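Local structure of ATP phosphoribosyltransferase regulatory subunit (Bacillus halodurans, 3OD1) at residues T50-E55 against T86-R91; G130-G135 against G298-L303; V145-I150 against E257-S262; F349-L354 against V365-L370. The protein is probably required, as the HisZ partner of HisG, for the first step of histidine biosynthesis and may allow its feedback regulation by histidine. All coordinates share one frame; numbering follows the deposited sequence.

Interactions 1 to 3 all belong to the class II synthetase-like core, whereas interaction 4 lies in the small C-terminal domain, its centre about 48 to 53 Å from the centres of the other three. Interactions 1 and 2 adjoin, since helix 86-94 carries Arg-91 of the first and also lends Thr-86 to Glu-132 of the second. Interactions 2 and 3 share the junction of strand 125-134 with helix 139-155, where Leu-133 packs on Val-145. All four are buried, yet their chemistry differs: a charged pair in interaction 1, a hydroxyl-carboxylate bond in interaction 2, and apolar packing in interactions 3 and 4. Interactions 1, 3 and 4 also touch the second subunit.

Interaction 1: T50-E55 against T86-R91; sequences TLEYYE and TAPIAR
Glu-52 and Arg-91 meet in a two-pronged salt bridge that accounts for all the hydrogen bonding between segments 50-55 and 86-91. The guanidinium presents its side rather than its end: Arg-91 NE donates to Glu-52 OE1 over 2.9 Å, and Arg-91 NH2 donates to Glu-52 OE2 over 2.8 Å. The second bond is the straighter, with an N-H...O angle of 176°, and it lies in the guanidinium plane and uses the syn lone pair of OE2. The NE bond is more bent, at 145°, its acceptor tilted from the guanidinium plane, consistent with the 32° between the carboxylate and guanidinium planes. Arg-91 extends from the helix with CG anti to the backbone N and bends at chi3, which brings NE and NH2 round to the acid.

These segments belong to the class II aminoacyl-tRNA synthetase fold that HisZ shares with histidyl-tRNA synthetase. Strand 51-53 is an outer strand of a small antiparallel sheet, joined through backbone bonds between Glu-52 and Val-80, and the ion pair ties it to a helix that follows that sheet in the chain.

Van der Waals contact is confined to Pro-88, whose CB lies 3.4 Å from Glu-52 OE2. Val-57 of helix 54-60 touches both Glu-52 and Pro-88.

Further charge pairing reaches across the dimer. Arg-91 NH1 forms a salt bridge with Asp-18 of the second subunit, so the buried guanidinium is shared by carboxylates of both chains, an arrangement that would be expected to stabilise its positive charge.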
loop_
_atom_site.group_PDB
_atom_site.type_symbol
_atom_site.label_atom_id
_atom_site.label_comp_id
_atom_site.label_asym_id
_atom_site.label_seq_id
_atom_site.Cartn_x
_atom_site.Cartn_y
_atom_site.Cartn_z
ATOM N N THR B 50 -4.635 -4.773 -7.945
ATOM C CA THR B 50 -4.843 -3.427 -8.423
ATOM C C THR B 50 -5.828 -3.420 -9.597
ATOM O O THR B 50 -6.565 -2.464 -9.791
ATOM C CB THR B 50 -3.503 -2.810 -8.839
ATOM O OG1 THR B 50 -2.658 -2.723 -7.684
ATOM C CG2 THR B 50 -3.712 -1.418 -9.425
ATOM N N LEU B 51 -5.844 -4.503 -10.368
ATOM C CA LEU B 51 -6.691 -4.586 -11.555
ATOM C C LEU B 51 -7.788 -5.629 -11.390
ATOM O O LEU B 51 -7.518 -6.762 -10.981
ATOM C CB LEU B 51 -5.842 -4.964 -12.771
ATOM C CG LEU B 51 -4.852 -3.893 -13.243
ATOM C CD1 LEU B 51 -3.774 -4.508 -14.129
ATOM C CD2 LEU B 51 -5.589 -2.797 -13.981
ATOM N N GLU B 52 -9.017 -5.242 -11.710
ATOM C CA GLU B 52 -10.132 -6.186 -11.782
ATOM C C GLU B 52 -10.740 -6.074 -13.177
ATOM O O GLU B 52 -10.514 -5.082 -13.883
ATOM C CB GLU B 52 -11.193 -5.882 -10.707
ATOM C CG GLU B 52 -10.684 -5.893 -9.261
ATOM C CD GLU B 52 -10.763 -7.263 -8.599
ATOM O OE1 GLU B 52 -11.153 -8.237 -9.270
ATOM O OE2 GLU B 52 -10.433 -7.366 -7.405
ATOM N N TYR B 53 -11.485 -7.094 -13.601
ATOM C CA TYR B 53 -12.239 -7.002 -14.849
ATOM C C TYR B 53 -13.353 -5.982 -14.734
ATOM O O TYR B 53 -14.043 -5.912 -13.718
ATOM C CB TYR B 53 -12.862 -8.348 -15.222
ATOM C CG TYR B 53 -11.890 -9.322 -15.821
ATOM C CD1 TYR B 53 -11.297 -9.080 -17.051
ATOM C CD2 TYR B 53 -11.564 -10.500 -15.149
ATOM C CE1 TYR B 53 -10.394 -9.997 -17.596
ATOM C CE2 TYR B 53 -10.682 -11.409 -15.680
ATOM C CZ TYR B 53 -10.098 -11.156 -16.900
ATOM O OH TYR B 53 -9.220 -12.081 -17.409
ATOM N N TYR B 54 -13.539 -5.194 -15.783
ATOM C CA TYR B 54 -14.639 -4.240 -15.818
ATOM C C TYR B 54 -16.007 -4.929 -15.813
ATOM O O TYR B 54 -16.910 -4.544 -15.063
ATOM C CB TYR B 54 -14.516 -3.356 -17.054
ATOM C CG TYR B 54 -15.758 -2.569 -17.368
ATOM C CD1 TYR B 54 -16.210 -1.572 -16.515
ATOM C CD2 TYR B 54 -16.477 -2.810 -18.529
ATOM C CE1 TYR B 54 -17.345 -0.841 -16.811
ATOM C CE2 TYR B 54 -17.611 -2.087 -18.832
ATOM C CZ TYR B 54 -18.044 -1.110 -17.971
ATOM O OH TYR B 54 -19.173 -0.391 -18.275
ATOM N N GLU B 55 -16.150 -5.950 -16.654
ATOM C CA GLU B 55 -17.458 -6.563 -16.881
ATOM C C GLU B 55 -17.997 -7.287 -15.651
ATOM O O GLU B 55 -19.189 -7.517 -15.544
ATOM C CB GLU B 55 -17.416 -7.509 -18.086
ATOM C CG GLU B 55 -17.253 -6.798 -19.422
ATOM C CD GLU B 55 -18.391 -5.824 -19.730
ATOM O OE1 GLU B 55 -19.433 -5.861 -19.033
ATOM O OE2 GLU B 55 -18.240 -5.018 -20.676
ATOM N N THR B 86 -15.000 -3.111 -1.556
ATOM C CA THR B 86 -16.162 -3.928 -1.221
ATOM C C THR B 86 -16.449 -4.988 -2.293
ATOM O O THR B 86 -16.635 -6.168 -1.977
ATOM C CB THR B 86 -17.422 -3.083 -0.968
ATOM O OG1 THR B 86 -17.155 -2.131 0.070
ATOM C CG2 THR B 86 -18.585 -3.987 -0.548
ATOM N N ALA B 87 -16.487 -4.580 -3.555
ATOM C CA ALA B 87 -16.739 -5.549 -4.621
ATOM C C ALA B 87 -15.591 -6.575 -4.761
ATOM O O ALA B 87 -15.833 -7.784 -4.922
ATOM C CB ALA B 87 -17.061 -4.843 -5.944
ATOM N N PRO B 88 -14.328 -6.109 -4.681
ATOM C CA PRO B 88 -13.250 -7.105 -4.664
ATOM C C PRO B 88 -13.363 -8.041 -3.463
ATOM O O PRO B 88 -13.122 -9.233 -3.612
ATOM C CB PRO B 88 -11.974 -6.249 -4.607
ATOM C CG PRO B 88 -12.373 -4.988 -5.357
ATOM C CD PRO B 88 -13.817 -4.746 -4.933
ATOM N N ILE B 89 -13.755 -7.531 -2.300
ATOM C CA ILE B 89 -13.887 -8.417 -1.149
ATOM C C ILE B 89 -15.045 -9.410 -1.360
ATOM O O ILE B 89 -14.951 -10.569 -0.975
ATOM C CB ILE B 89 -14.014 -7.635 0.171
ATOM C CG1 ILE B 89 -12.633 -7.092 0.571
ATOM C CG2 ILE B 89 -14.588 -8.526 1.271
ATOM C CD1 ILE B 89 -12.659 -6.138 1.730
ATOM N N ALA B 90 -16.116 -8.962 -2.005
ATOM C CA ALA B 90 -17.223 -9.867 -2.310
ATOM C C ALA B 90 -16.744 -11.005 -3.217
ATOM O O ALA B 90 -17.085 -12.174 -2.997
ATOM C CB ALA B 90 -18.382 -9.112 -2.951
ATOM N N ARG B 91 -15.948 -10.663 -4.228
ATOM C CA ARG B 91 -15.365 -11.679 -5.107
ATOM C C ARG B 91 -14.523 -12.668 -4.309
ATOM O O ARG B 91 -14.611 -13.880 -4.496
ATOM C CB ARG B 91 -14.509 -11.055 -6.224
ATOM C CG ARG B 91 -13.867 -12.115 -7.167
ATOM C CD ARG B 91 -12.958 -11.504 -8.251
ATOM N NE ARG B 91 -11.971 -10.573 -7.696
ATOM C CZ ARG B 91 -11.042 -10.893 -6.799
ATOM N NH1 ARG B 91 -10.943 -12.136 -6.345
ATOM N NH2 ARG B 91 -10.209 -9.958 -6.344
#

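Interaction 2: G130-G135 against G298-L303; sequences GVELIG and GRYDEL
Tyr-300 OH donates to Glu-132 OE1 across 2.6 Å, a short bond that forms the tight part of this contact. The two side chains cross at about a right angle, with carboxylate and ring planes 85° apart, and the hydroxyl reaches OE1 from above the carboxylate plane, 49° out of it. The bend of Glu-132 at chi2 (-65°) brings the carboxylate to the loop although CB itself does not point there. Ile-134 adds a looser van der Waals contact, its CG1 lying 4.1 Å from Tyr-300 OH.

Away from this pair, a water lies between the segments. It sits 2.7 Å from Leu-133 O, within donating distance, and accepts from Arg-299 NH1 at 3.2 Å, linking the strand carbonyl to the arginine of the loop. Arg-299 is also held by a salt bridge to Asp-142 of helix 139-155. The contact joins strand 125-134 of the large mixed sheet, the central sheet of the class II synthetase-like core, to the loop after strand 295-298.

Glu-132 OE2 has its own hydrogen-bond partner, Thr-86 OG1. With one oxygen bonded to Tyr-300 and the other to Thr-86, the buried carboxylate is fixed in its rotation and ties loop, strand and helix 86-94 together.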
loop_
_atom_site.group_PDB
_atom_site.type_symbol
_atom_site.label_atom_id
_atom_site.label_comp_id
_atom_site.label_asym_id
_atom_site.label_seq_id
_atom_site.Cartn_x
_atom_site.Cartn_y
_atom_site.Cartn_z
ATOM N N GLY B 130 -11.134 0.486 5.702
ATOM C CA GLY B 130 -12.458 0.117 6.164
ATOM C C GLY B 130 -12.594 -1.364 6.437
ATOM O O GLY B 130 -11.593 -2.092 6.466
ATOM N N VAL B 131 -13.842 -1.796 6.627
ATOM C CA VAL B 131 -14.178 -3.176 6.979
ATOM C C VAL B 131 -15.439 -3.610 6.257
ATOM O O VAL B 131 -16.273 -2.771 5.871
ATOM C CB VAL B 131 -14.466 -3.325 8.496
ATOM C CG1 VAL B 131 -13.301 -2.806 9.332
ATOM C CG2 VAL B 131 -15.760 -2.584 8.881
ATOM N N GLU B 132 -15.578 -4.925 6.082
ATOM C CA GLU B 132 -16.822 -5.533 5.616
ATOM C C GLU B 132 -17.183 -6.607 6.634
ATOM O O GLU B 132 -16.321 -7.387 7.054
ATOM C CB GLU B 132 -16.633 -6.195 4.242
ATOM C CG GLU B 132 -15.934 -5.319 3.217
ATOM C CD GLU B 132 -16.738 -4.083 2.853
ATOM O OE1 GLU B 132 -17.945 -4.021 3.179
ATOM O OE2 GLU B 132 -16.156 -3.167 2.235
ATOM N N LEU B 133 -18.443 -6.631 7.042
ATOM C CA LEU B 133 -18.948 -7.662 7.929
ATOM C C LEU B 133 -20.058 -8.370 7.161
ATOM O O LEU B 133 -21.121 -7.807 6.914
ATOM C CB LEU B 133 -19.460 -7.056 9.237
ATOM C CG LEU B 133 -20.461 -7.865 10.079
ATOM C CD1 LEU B 133 -19.954 -9.265 10.374
ATOM C CD2 LEU B 133 -20.770 -7.132 11.378
ATOM N N ILE B 134 -19.784 -9.596 6.739
ATOM C CA ILE B 134 -20.615 -10.241 5.731
ATOM C C ILE B 134 -21.315 -11.466 6.287
ATOM O O ILE B 134 -20.690 -12.317 6.905
ATOM C CB ILE B 134 -19.784 -10.671 4.516
ATOM C CG1 ILE B 134 -19.101 -9.455 3.884
ATOM C CG2 ILE B 134 -20.674 -11.376 3.485
ATOM C CD1 ILE B 134 -17.882 -9.830 3.066
ATOM N N GLY B 135 -22.623 -11.539 6.077
ATOM C CA GLY B 135 -23.385 -12.704 6.494
ATOM C C GLY B 135 -24.036 -12.597 7.862
ATOM O O GLY B 135 -24.470 -13.601 8.412
ATOM N N GLY B 298 -22.843 1.265 5.267
ATOM C CA GLY B 298 -24.214 0.814 5.364
ATOM C C GLY B 298 -24.420 -0.546 4.729
ATOM O O GLY B 298 -23.483 -1.149 4.192
ATOM N N ARG B 299 -25.663 -1.011 4.784
ATOM C CA ARG B 299 -26.053 -2.323 4.260
ATOM C C ARG B 299 -26.111 -2.384 2.752
ATOM O O ARG B 299 -26.688 -1.516 2.111
ATOM C CB ARG B 299 -27.425 -2.721 4.787
ATOM C CG ARG B 299 -27.446 -3.024 6.239
ATOM C CD ARG B 299 -27.724 -4.482 6.460
ATOM N NE ARG B 299 -27.249 -4.867 7.780
ATOM C CZ ARG B 299 -26.524 -5.946 8.024
ATOM N NH1 ARG B 299 -26.194 -6.762 7.029
ATOM N NH2 ARG B 299 -26.140 -6.212 9.268
ATOM N N TYR B 300 -25.540 -3.444 2.192
ATOM C CA TYR B 300 -25.605 -3.680 0.756
ATOM C C TYR B 300 -25.950 -5.162 0.505
ATOM O O TYR B 300 -25.122 -5.933 0.029
ATOM C CB TYR B 300 -24.278 -3.256 0.096
ATOM C CG TYR B 300 -23.030 -3.886 0.709
ATOM C CD1 TYR B 300 -22.453 -5.003 0.129
ATOM C CD2 TYR B 300 -22.435 -3.363 1.862
ATOM C CE1 TYR B 300 -21.327 -5.602 0.660
ATOM C CE2 TYR B 300 -21.288 -3.965 2.412
ATOM C CZ TYR B 300 -20.748 -5.091 1.789
ATOM O OH TYR B 300 -19.624 -5.732 2.277
ATOM N N ASP B 301 -27.188 -5.540 0.830
ATOM C CA ASP B 301 -27.570 -6.948 0.981
ATOM C C ASP B 301 -27.728 -7.751 -0.314
ATOM O O ASP B 301 -27.981 -8.949 -0.255
ATOM C CB ASP B 301 -28.873 -7.081 1.790
ATOM C CG ASP B 301 -28.676 -6.833 3.282
ATOM O OD1 ASP B 301 -27.517 -6.685 3.743
ATOM O OD2 ASP B 301 -29.696 -6.787 4.002
ATOM N N GLU B 302 -27.582 -7.108 -1.468
ATOM C CA GLU B 302 -27.751 -7.813 -2.744
ATOM C C GLU B 302 -26.440 -8.017 -3.523
ATOM O O GLU B 302 -26.420 -8.670 -4.567
ATOM C CB GLU B 302 -28.788 -7.100 -3.618
ATOM C CG GLU B 302 -30.176 -7.049 -2.980
ATOM C CD GLU B 302 -30.667 -8.435 -2.572
ATOM O OE1 GLU B 302 -30.357 -9.422 -3.281
ATOM O OE2 GLU B 302 -31.356 -8.539 -1.535
ATOM N N LEU B 303 -25.338 -7.486 -3.022
ATOM C CA LEU B 303 -24.079 -7.627 -3.759
ATOM C C LEU B 303 -23.565 -9.066 -3.798
ATOM O O LEU B 303 -23.226 -9.573 -4.866
ATOM C CB LEU B 303 -22.998 -6.705 -3.204
ATOM C CG LEU B 303 -21.651 -6.721 -3.937
ATOM C CD1 LEU B 303 -21.793 -6.211 -5.374
ATOM C CD2 LEU B 303 -20.638 -5.880 -3.182
HETATM O O HOH W 1 -23.615 -8.602 7.374
#

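Interaction 3: V145-I150 against E257-S262; sequences VIALMI and ESYGAS
Ala-147 and Ala-261 bring the two backbones closest, with their CA atoms 6.2 Å apart. The segment 145-150 is continuous helix, while 257-262 is the end of helix 240-258 followed by a turn. That end is closed by a Schellman motif: Gly-260 takes a positive phi (62°), and Gly-260 N bonds back to Glu-257 O over 2.7 Å. Tyr-259 and Ala-261, either side of this glycine in the sequence, both face helix 139-155.

Among the side chains, the Ala-147 methyl lies over one face of the Tyr-259 ring as a CH-pi contact. Ala-147 CB is 3.7 Å from the ring centroid and 19° from its normal, and its nearest ring atom is Tyr-259 CG at 3.5 Å, so it is displaced toward the end of the ring that carries Tyr-259 CB. One turn further along, Ile-150 CD1 meets Ala-261 CB at 3.9 Å. The small side chains of Ala-147 and Ala-261 are consistent with the close approach of the backbones.

Helix 139-155 is thereby flanked by the end of helix 240-258, while Val-145, Ile-146 and Met-149 (selenomethionine) rest on Phe-283 of strand 281-286 and Ile-150 on Val-163 of strand 162-167; Tyr-259 also packs against Ile-352 of the second subunit.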
loop_
_atom_site.group_PDB
_atom_site.type_symbol
_atom_site.label_atom_id
_atom_site.label_comp_id
_atom_site.label_asym_id
_atom_site.label_seq_id
_atom_site.Cartn_x
_atom_site.Cartn_y
_atom_site.Cartn_z
ATOM N N VAL B 145 -20.547 -2.209 13.235
ATOM C CA VAL B 145 -19.703 -1.492 12.276
ATOM C C VAL B 145 -19.682 0.016 12.541
ATOM O O VAL B 145 -18.675 0.667 12.303
ATOM C CB VAL B 145 -20.069 -1.783 10.796
ATOM C CG1 VAL B 145 -19.914 -3.273 10.492
ATOM C CG2 VAL B 145 -21.475 -1.305 10.483
ATOM N N ILE B 146 -20.784 0.573 13.033
ATOM C CA ILE B 146 -20.813 2.004 13.325
ATOM C C ILE B 146 -19.992 2.299 14.578
ATOM O O ILE B 146 -19.203 3.242 14.595
ATOM C CB ILE B 146 -22.258 2.536 13.487
ATOM C CG1 ILE B 146 -23.000 2.495 12.137
ATOM C CG2 ILE B 146 -22.236 3.938 14.057
ATOM C CD1 ILE B 146 -24.499 2.847 12.232
ATOM N N ALA B 147 -20.169 1.469 15.607
ATOM C CA ALA B 147 -19.425 1.594 16.856
ATOM C C ALA B 147 -17.923 1.406 16.658
ATOM O O ALA B 147 -17.124 2.079 17.299
ATOM C CB ALA B 147 -19.964 0.612 17.901
ATOM N N LEU B 148 -17.541 0.480 15.786
ATOM C CA LEU B 148 -16.138 0.295 15.447
ATOM C C LEU B 148 -15.597 1.535 14.736
ATOM O O LEU B 148 -14.538 2.043 15.089
ATOM C CB LEU B 148 -15.953 -0.953 14.584
ATOM C CG LEU B 148 -14.567 -1.204 13.971
ATOM C CD1 LEU B 148 -13.469 -1.149 15.037
ATOM C CD2 LEU B 148 -14.566 -2.547 13.249
HETATM N N MSE B 149 -16.335 2.043 13.755
HETATM C CA MSE B 149 -15.897 3.243 13.050
HETATM C C MSE B 149 -15.639 4.390 14.024
HETATM O O MSE B 149 -14.633 5.114 13.909
HETATM C CB MSE B 149 -16.936 3.681 12.019
HETATM C CG MSE B 149 -16.351 4.646 10.976
HETATM SE SE MSE B 149 -17.627 5.175 9.593
HETATM C CE MSE B 149 -18.883 6.185 10.669
ATOM N N ILE B 150 -16.566 4.568 14.963
ATOM C CA ILE B 150 -16.458 5.627 15.950
ATOM C C ILE B 150 -15.244 5.401 16.845
ATOM O O ILE B 150 -14.517 6.344 17.171
ATOM C CB ILE B 150 -17.756 5.745 16.791
ATOM C CG1 ILE B 150 -18.901 6.246 15.897
ATOM C CG2 ILE B 150 -17.526 6.637 18.029
ATOM C CD1 ILE B 150 -20.259 6.292 16.557
ATOM N N GLU B 257 -26.224 2.745 22.069
ATOM C CA GLU B 257 -26.238 3.158 23.470
ATOM C C GLU B 257 -25.433 2.171 24.300
ATOM O O GLU B 257 -24.603 2.566 25.116
ATOM C CB GLU B 257 -27.676 3.242 24.008
ATOM C CG GLU B 257 -28.506 4.362 23.396
ATOM C CD GLU B 257 -29.815 4.585 24.132
ATOM O OE1 GLU B 257 -30.672 3.674 24.129
ATOM O OE2 GLU B 257 -29.983 5.674 24.716
ATOM N N SER B 258 -25.677 0.882 24.084
ATOM C CA SER B 258 -24.932 -0.148 24.794
ATOM C C SER B 258 -23.443 0.002 24.547
ATOM O O SER B 258 -22.635 -0.204 25.455
ATOM C CB SER B 258 -25.403 -1.543 24.383
ATOM O OG SER B 258 -26.757 -1.716 24.750
ATOM N N TYR B 259 -23.072 0.360 23.319
ATOM C CA TYR B 259 -21.667 0.633 23.026
ATOM C C TYR B 259 -21.177 1.966 23.585
ATOM O O TYR B 259 -20.005 2.299 23.442
ATOM C CB TYR B 259 -21.391 0.628 21.522
ATOM C CG TYR B 259 -21.208 -0.739 20.909
ATOM C CD1 TYR B 259 -20.011 -1.433 21.041
ATOM C CD2 TYR B 259 -22.223 -1.319 20.152
ATOM C CE1 TYR B 259 -19.840 -2.693 20.456
ATOM C CE2 TYR B 259 -22.061 -2.557 19.565
ATOM C CZ TYR B 259 -20.871 -3.242 19.716
ATOM O OH TYR B 259 -20.725 -4.482 19.130
ATOM N N GLY B 260 -22.066 2.740 24.193
ATOM C CA GLY B 260 -21.688 4.057 24.675
ATOM C C GLY B 260 -21.235 4.967 23.543
ATOM O O GLY B 260 -20.384 5.836 23.738
ATOM N N ALA B 261 -21.812 4.769 22.356
ATOM C CA ALA B 261 -21.444 5.542 21.174
ATOM C C ALA B 261 -22.521 6.559 20.827
ATOM O O ALA B 261 -22.420 7.276 19.834
ATOM C CB ALA B 261 -21.194 4.615 19.986
ATOM N N SER B 262 -23.533 6.634 21.678
ATOM C CA SER B 262 -24.736 7.408 21.411
ATOM C C SER B 262 -24.474 8.893 21.176
ATOM O O SER B 262 -25.099 9.513 20.307
ATOM C CB SER B 262 -25.714 7.240 22.573
ATOM O OG SER B 262 -27.034 7.385 22.119
#

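Interaction 4: F349-L354 against V365-L370; sequences FEAIEL and VVLQDL
Leu-367 splays its two methyls over the helix, one to each of two consecutive residues. Leu-367 CD1 meets Ala-351 CB at 3.6 Å, and Leu-367 CD2 meets Ile-352 CG1 at 3.6 Å, so each branch of the leucine has its own partner. The backbone is close enough to share in the packing: Leu-367 CD1 lies 3.7 Å from Ala-351 O, and its CD2 lies 3.8 Å from Ile-352 CA.

The torsions explain the fit. With CG anti to the backbone N (chi1 -179°), Leu-367 stands out from strand 365-369 toward the helix, and chi2 near 58° spreads the methyls to their separate partners. Ile-352 meets it at about a right angle, using its CG1 branch, whereas Ala-351 points its CB toward the strand.

The helix and strand are the second and third elements of a beta-alpha-beta crossover, strand 339-343, helix 348-359 and strand 365-369, in the C-terminal domain. The first strand takes part too, since Ala-351 also touches Ile-341 and Phe-343. From the second subunit, Tyr-259 packs on Leu-367 and Ser-258 on Ile-352, placing the contact at the dimer interface.

A polar link between the same helix and strand comes from Arg-359, whose NH2 bonds to Val-365 O. Between the two segments themselves the contact is aliphatic, without a hydrogen bond, and is expected to gain from dispersion and desolvation.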
loop_
_atom_site.group_PDB
_atom_site.type_symbol
_atom_site.label_atom_id
_atom_site.label_comp_id
_atom_site.label_asym_id
_atom_site.label_seq_id
_atom_site.Cartn_x
_atom_site.Cartn_y
_atom_site.Cartn_z
ATOM N N PHE B 349 35.045 2.855 12.513
ATOM C CA PHE B 349 34.626 1.734 13.337
ATOM C C PHE B 349 33.930 2.265 14.580
ATOM O O PHE B 349 32.878 1.768 14.974
ATOM C CB PHE B 349 35.806 0.840 13.714
ATOM C CG PHE B 349 35.391 -0.443 14.373
ATOM C CD1 PHE B 349 34.656 -1.389 13.665
ATOM C CD2 PHE B 349 35.720 -0.700 15.701
ATOM C CE1 PHE B 349 34.259 -2.572 14.264
ATOM C CE2 PHE B 349 35.329 -1.880 16.310
ATOM C CZ PHE B 349 34.596 -2.820 15.589
ATOM N N GLU B 350 34.516 3.294 15.181
ATOM C CA GLU B 350 33.924 3.923 16.351
ATOM C C GLU B 350 32.507 4.415 16.084
ATOM O O GLU B 350 31.595 4.170 16.877
ATOM C CB GLU B 350 34.792 5.084 16.841
ATOM C CG GLU B 350 34.119 5.929 17.917
ATOM C CD GLU B 350 34.908 7.178 18.245
ATOM O OE1 GLU B 350 36.111 7.218 17.907
ATOM O OE2 GLU B 350 34.324 8.114 18.838
ATOM N N ALA B 351 32.322 5.121 14.976
ATOM C CA ALA B 351 31.003 5.666 14.646
ATOM C C ALA B 351 29.971 4.578 14.357
ATOM O O ALA B 351 28.818 4.670 14.791
ATOM C CB ALA B 351 31.100 6.638 13.470
ATOM N N ILE B 352 30.371 3.564 13.603
ATOM C CA ILE B 352 29.476 2.445 13.332
ATOM C C ILE B 352 29.006 1.814 14.647
ATOM O O ILE B 352 27.813 1.589 14.848
ATOM C CB ILE B 352 30.130 1.378 12.427
ATOM C CG1 ILE B 352 30.157 1.868 10.975
ATOM C CG2 ILE B 352 29.368 0.043 12.536
ATOM C CD1 ILE B 352 30.956 1.007 10.033
ATOM N N GLU B 353 29.940 1.553 15.555
ATOM C CA GLU B 353 29.569 0.958 16.829
ATOM C C GLU B 353 28.693 1.911 17.629
ATOM O O GLU B 353 27.729 1.493 18.269
ATOM C CB GLU B 353 30.799 0.523 17.632
ATOM C CG GLU B 353 31.046 -0.991 17.587
ATOM C CD GLU B 353 29.827 -1.805 18.017
ATOM O OE1 GLU B 353 29.204 -1.454 19.043
ATOM O OE2 GLU B 353 29.492 -2.800 17.332
ATOM N N LEU B 354 29.017 3.195 17.591
ATOM C CA LEU B 354 28.174 4.175 18.256
ATOM C C LEU B 354 26.746 4.109 17.705
ATOM O O LEU B 354 25.782 4.026 18.464
ATOM C CB LEU B 354 28.755 5.577 18.107
ATOM C CG LEU B 354 27.908 6.709 18.680
ATOM C CD1 LEU B 354 27.521 6.422 20.127
ATOM C CD2 LEU B 354 28.657 8.028 18.569
ATOM N N VAL B 365 19.245 6.830 13.675
ATOM C CA VAL B 365 20.547 7.452 13.451
ATOM C C VAL B 365 20.942 7.462 11.976
ATOM O O VAL B 365 20.916 6.429 11.309
ATOM C CB VAL B 365 21.667 6.734 14.243
ATOM C CG1 VAL B 365 22.984 7.481 14.089
ATOM C CG2 VAL B 365 21.305 6.640 15.714
ATOM N N VAL B 366 21.307 8.635 11.474
ATOM C CA VAL B 366 21.941 8.725 10.172
ATOM C C VAL B 366 23.455 8.684 10.402
ATOM O O VAL B 366 24.007 9.540 11.091
ATOM C CB VAL B 366 21.555 10.019 9.431
ATOM C CG1 VAL B 366 22.427 10.212 8.192
ATOM C CG2 VAL B 366 20.084 9.997 9.037
ATOM N N LEU B 367 24.111 7.661 9.859
ATOM C CA LEU B 367 25.561 7.506 9.981
ATOM C C LEU B 367 26.164 7.975 8.661
ATOM O O LEU B 367 25.934 7.366 7.621
ATOM C CB LEU B 367 25.898 6.041 10.243
ATOM C CG LEU B 367 27.362 5.633 10.423
ATOM C CD1 LEU B 367 28.029 6.373 11.567
ATOM C CD2 LEU B 367 27.415 4.129 10.640
ATOM N N GLN B 368 26.869 9.100 8.704
ATOM C CA GLN B 368 27.238 9.815 7.491
ATOM C C GLN B 368 28.744 10.101 7.394
ATOM O O GLN B 368 29.328 10.807 8.238
ATOM C CB GLN B 368 26.461 11.128 7.397
ATOM C CG GLN B 368 26.841 11.957 6.195
ATOM C CD GLN B 368 26.430 11.293 4.893
ATOM O OE1 GLN B 368 25.262 10.967 4.689
ATOM N NE2 GLN B 368 27.391 11.083 4.008
ATOM N N ASP B 369 29.356 9.530 6.359
ATOM C CA ASP B 369 30.731 9.837 5.974
ATOM C C ASP B 369 30.810 11.279 5.538
ATOM O O ASP B 369 30.105 11.717 4.625
ATOM C CB ASP B 369 31.173 8.912 4.832
ATOM C CG ASP B 369 32.668 9.007 4.525
ATOM O OD1 ASP B 369 33.266 10.101 4.679
ATOM O OD2 ASP B 369 33.236 7.974 4.104
ATOM N N LEU B 370 31.669 12.038 6.203
ATOM C CA LEU B 370 31.743 13.462 5.945
ATOM C C LEU B 370 32.176 13.723 4.499
ATOM O O LEU B 370 31.770 14.709 3.886
ATOM C CB LEU B 370 32.703 14.115 6.933
ATOM C CG LEU B 370 32.801 15.627 6.845
ATOM C CD1 LEU B 370 31.596 16.256 7.524
ATOM C CD2 LEU B 370 34.096 16.084 7.502
#